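Local coordinates for CrtC domain-containing protein (Fusarium vanettenii 77-13-4, PDB 7A0Q), which probably hydrates kievitone, an isoflavonoid phytoalexin of bean, as the fungal lyase kievitone hydratase, built from two lipocalin-like domains, at residues 42-47 with 163-168; 168-173 with 210-215. All coordinates share one frame; numbering follows the deposited sequence.

Contact 1 (42-47 with 163-168)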
# COMPACT_ATOMS: atom_id res chain seq x y z
N PRO A 42 1.18 -14.73 18.40
CA PRO A 42 1.68 -13.66 19.28
C PRO A 42 2.54 -12.64 18.53
O PRO A 42 3.78 -12.61 18.59
CB PRO A 42 2.48 -14.44 20.33
CG PRO A 42 3.01 -15.64 19.59
CD PRO A 42 1.94 -15.99 18.55
N ILE A 43 1.85 -11.77 17.79
CA ILE A 43 2.56 -10.73 17.02
C ILE A 43 3.26 -9.76 17.97
O ILE A 43 2.95 -9.66 19.16
CB ILE A 43 1.60 -10.01 16.06
CG1 ILE A 43 0.49 -9.29 16.82
CG2 ILE A 43 1.00 -11.01 15.06
CD1 ILE A 43 -0.40 -8.45 15.94
N VAL A 44 4.25 -9.05 17.44
CA VAL A 44 5.19 -8.35 18.32
C VAL A 44 4.76 -6.93 18.69
O VAL A 44 5.57 -6.18 19.25
CB VAL A 44 6.61 -8.31 17.72
CG1 VAL A 44 7.13 -9.73 17.52
CG2 VAL A 44 6.63 -7.54 16.40
N TYR A 45 3.51 -6.56 18.41
CA TYR A 45 3.01 -5.26 18.85
C TYR A 45 1.49 -5.29 18.94
O TYR A 45 0.82 -6.19 18.41
CB TYR A 45 3.46 -4.13 17.92
CG TYR A 45 3.38 -4.46 16.45
CD1 TYR A 45 2.17 -4.60 15.81
CD2 TYR A 45 4.54 -4.67 15.71
CE1 TYR A 45 2.09 -4.92 14.46
CE2 TYR A 45 4.49 -4.98 14.38
CZ TYR A 45 3.27 -5.11 13.75
OH TYR A 45 3.20 -5.41 12.41
N GLY A 46 0.95 -4.30 19.64
CA GLY A 46 -0.47 -3.96 19.54
C GLY A 46 -0.67 -3.00 18.38
O GLY A 46 0.10 -2.07 18.19
N LEU A 47 -1.71 -3.26 17.59
CA LEU A 47 -1.99 -2.41 16.43
C LEU A 47 -2.30 -0.98 16.87
O LEU A 47 -1.74 -0.02 16.33
CB LEU A 47 -3.15 -2.97 15.62
CG LEU A 47 -2.95 -4.40 15.11
CD1 LEU A 47 -4.00 -4.77 14.08
CD2 LEU A 47 -1.54 -4.56 14.52
N ALA A 163 4.97 -12.35 12.21
CA ALA A 163 4.65 -11.74 13.50
C ALA A 163 4.71 -10.22 13.47
O ALA A 163 4.58 -9.59 14.52
CB ALA A 163 5.58 -12.28 14.60
N GLY A 164 4.93 -9.63 12.30
CA GLY A 164 4.81 -8.19 12.14
C GLY A 164 6.12 -7.46 11.94
O GLY A 164 6.10 -6.24 11.80
N THR A 165 7.26 -8.17 11.92
CA THR A 165 8.56 -7.53 11.80
C THR A 165 9.48 -8.36 10.91
O THR A 165 9.36 -9.58 10.83
CB THR A 165 9.20 -7.31 13.19
OG1 THR A 165 10.44 -6.60 13.06
CG2 THR A 165 9.43 -8.65 13.91
N PHE A 166 10.40 -7.68 10.22
CA PHE A 166 11.40 -8.38 9.42
C PHE A 166 12.58 -7.44 9.17
O PHE A 166 12.52 -6.24 9.46
CB PHE A 166 10.80 -8.93 8.10
CG PHE A 166 10.30 -7.87 7.15
CD1 PHE A 166 8.98 -7.40 7.23
CD2 PHE A 166 11.11 -7.38 6.12
CE1 PHE A 166 8.50 -6.45 6.34
CE2 PHE A 166 10.63 -6.44 5.22
CZ PHE A 166 9.32 -5.97 5.33
N GLN A 167 13.68 -8.01 8.66
CA GLN A 167 14.89 -7.23 8.40
C GLN A 167 14.73 -6.39 7.13
O GLN A 167 14.34 -6.90 6.08
CB GLN A 167 16.10 -8.16 8.27
CG GLN A 167 17.43 -7.42 8.23
CD GLN A 167 17.97 -7.15 9.61
OE1 GLN A 167 17.28 -7.37 10.61
NE2 GLN A 167 19.22 -6.68 9.69
N PHE A 168 15.02 -5.09 7.24
CA PHE A 168 14.73 -4.12 6.17
C PHE A 168 15.84 -3.09 6.16
O PHE A 168 15.87 -2.18 6.99
CB PHE A 168 13.37 -3.46 6.41
CG PHE A 168 12.91 -2.54 5.30
CD1 PHE A 168 12.50 -3.05 4.09
CD2 PHE A 168 12.84 -1.17 5.51
CE1 PHE A 168 12.05 -2.22 3.08
CE2 PHE A 168 12.38 -0.32 4.50
CZ PHE A 168 11.98 -0.85 3.28
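V44 packs on A163 and T165 while Y45 meets G164 with its ring edge and hydroxyl, pinning the segment before strand 58-66 against the N-terminal lipocalin-like domain, where strand 158-168 runs antiparallel to strand 171-189. The backbone N of V44 and the hydroxyl of Y45 bind the successive carbonyls of A163 and G164. Y45 lies with its ring edge toward G164: the carbonyl oxygen of G164 sits near the ring plane, and Y45 OH donates to G164 O over 3.1 Å. The approach is bent, with a C=O...O angle of 105°, and the hydroxyl meets the oxygen in the carbonyl plane on a lone pair. Placing CG between the backbone N and the carbonyl carbon (chi1 42°) carries the ring to that carbonyl from a CB that does not itself aim at it. The Y45 hydroxyl oxygen, OH, also comes within 3.2 Å of G164 CA, and G164 has a positive phi. Outside the two segments, the Y45 ring meets that of W209.

V44 points toward the partner segment and spreads its two methyls over it. CG1 faces A163 CB, while the V44 and T165 side chains cross at about a right angle, with V44 CG2 3.9 Å from T165 CG2. The hydroxyl of T165 is used on its own sheet, bonded to the carbonyl oxygen of T173. V44 N donates to A163 O at 3.0 Å and 159°, and I43 CB rests 3.4 Å from that same A163 O.

Contact 2 (168-173 with 210-215)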
# COMPACT_ATOMS: atom_id res chain seq x y z
N PHE A 168 15.02 -5.09 7.24
CA PHE A 168 14.73 -4.12 6.17
C PHE A 168 15.84 -3.09 6.16
O PHE A 168 15.87 -2.18 6.99
CB PHE A 168 13.37 -3.46 6.41
CG PHE A 168 12.91 -2.54 5.30
CD1 PHE A 168 12.50 -3.05 4.09
CD2 PHE A 168 12.84 -1.17 5.51
CE1 PHE A 168 12.05 -2.22 3.08
CE2 PHE A 168 12.38 -0.32 4.50
CZ PHE A 168 11.98 -0.85 3.28
N GLY A 169 16.76 -3.23 5.21
CA GLY A 169 17.96 -2.42 5.23
C GLY A 169 18.92 -2.93 6.28
O GLY A 169 19.00 -4.14 6.52
N GLU A 170 19.63 -2.02 6.95
CA GLU A 170 20.61 -2.43 7.94
C GLU A 170 19.98 -2.90 9.25
O GLU A 170 20.68 -3.53 10.06
CB GLU A 170 21.59 -1.29 8.21
CG GLU A 170 22.94 -1.78 8.72
CD GLU A 170 23.90 -0.65 9.04
OE1 GLU A 170 23.45 0.50 9.22
OE2 GLU A 170 25.11 -0.93 9.13
N GLY A 171 18.69 -2.66 9.46
CA GLY A 171 18.04 -3.02 10.70
C GLY A 171 16.64 -3.56 10.49
O GLY A 171 16.37 -4.25 9.50
N LEU A 172 15.74 -3.24 11.42
CA LEU A 172 14.41 -3.84 11.46
C LEU A 172 13.34 -2.89 10.91
O LEU A 172 13.46 -1.67 11.00
CB LEU A 172 14.06 -4.22 12.90
CG LEU A 172 15.07 -5.19 13.52
CD1 LEU A 172 14.91 -5.21 15.04
CD2 LEU A 172 14.88 -6.56 12.91
N THR A 173 12.31 -3.48 10.32
CA THR A 173 11.07 -2.77 10.09
C THR A 173 9.93 -3.51 10.78
O THR A 173 10.01 -4.71 11.06
CB THR A 173 10.75 -2.59 8.59
OG1 THR A 173 9.73 -1.58 8.44
CG2 THR A 173 10.25 -3.89 7.97
N GLY A 210 10.37 1.95 11.35
CA GLY A 210 11.66 1.28 11.38
C GLY A 210 12.60 1.88 12.40
O GLY A 210 12.28 2.87 13.07
N ASN A 211 13.79 1.27 12.51
CA ASN A 211 14.79 1.70 13.48
C ASN A 211 16.11 2.12 12.83
O ASN A 211 17.11 2.27 13.54
CB ASN A 211 15.05 0.59 14.52
CG ASN A 211 15.80 -0.60 13.94
OD1 ASN A 211 15.96 -0.74 12.72
ND2 ASN A 211 16.27 -1.49 14.82
N THR A 212 16.14 2.31 11.51
CA THR A 212 17.39 2.64 10.85
C THR A 212 17.12 3.57 9.67
O THR A 212 16.10 3.46 8.99
CB THR A 212 18.13 1.38 10.36
OG1 THR A 212 19.36 1.76 9.73
CG2 THR A 212 17.28 0.58 9.37
N ALA A 213 18.05 4.51 9.47
CA ALA A 213 18.03 5.33 8.27
C ALA A 213 18.55 4.59 7.04
O ALA A 213 18.22 4.97 5.92
CB ALA A 213 18.86 6.60 8.48
N ALA A 214 19.34 3.53 7.24
CA ALA A 214 19.93 2.78 6.13
C ALA A 214 18.92 1.75 5.66
O ALA A 214 18.98 0.56 6.00
CB ALA A 214 21.24 2.14 6.54
N ILE A 215 17.97 2.21 4.84
CA ILE A 215 16.96 1.33 4.27
C ILE A 215 17.49 0.81 2.94
O ILE A 215 18.56 1.26 2.50
CB ILE A 215 15.62 2.07 4.11
CG1 ILE A 215 15.77 3.30 3.20
CG2 ILE A 215 15.07 2.45 5.47
CD1 ILE A 215 14.45 3.99 2.92
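N211 and L172 are joined by two hydrogen bonds, one to a side-chain amide oxygen and one between backbones. N211 OD1 accepts from L172 N at 2.8 Å, the donor standing 33° off the plane of the side-chain carbonyl, and N211 N returns a weak bond to L172 O. CG held between its own N and carbonyl carbon (chi1 71°) brings the amide to L172, with N211 ND2 4.0 Å from L172 CD1. Next along, T173 and G210 form an antiparallel non-hydrogen-bonded pair, T173 CA 4.3 Å from G210 CA. At the other end of the loop, E170 N gives a nearly straight bond of 2.8 Å to A214 O, and the methyl of A214 packs on E170 CB at 3.8 Å. Between these grips T212 points its CG2 at G171 N, 3.5 Å away. I215 lies beside F168, its CG2 obliquely placed 4.0 Å from F168 CE2.

The residues 168-171 form a type II' turn, the hairpin connection between strands 158-168 and 171-189, closed by F168 N bonding to G171 O. Glycine at 169 suits both its positive phi and the closeness of A214 O, 3.2 Å from G169 CA. On the loop side, T212 OG1 takes the N-H of A214 in an ST turn, and A214 centres an inverse gamma turn that presents its carbonyl to E170.

Further out, the F168 ring is packed by W219, W236 and F238 of the second, C-terminal barrel.

In the fold
Contacts 1 and 2 lie at successive points along one hairpin, sharing F168, with centres 14 Å apart on the same side of the chain's centre. Strands 158-168 and 171-189 tie them together: F166 O lies 2.9 Å from T173 N, a probable hydrogen bond. Contact 1 fastens the loop before strand 58-66 to strand 158-168, part-way along its length; contact 2 fastens the connection from strand 202-210 into the C-terminal barrel to the turn. F166 and F168 both turn rings toward that barrel, F166 meeting F249 and W236. The F168 side chain is about 10 Å from a NAG sugar, part of a glycan attached to the protein and not a mark of a substrate pocket.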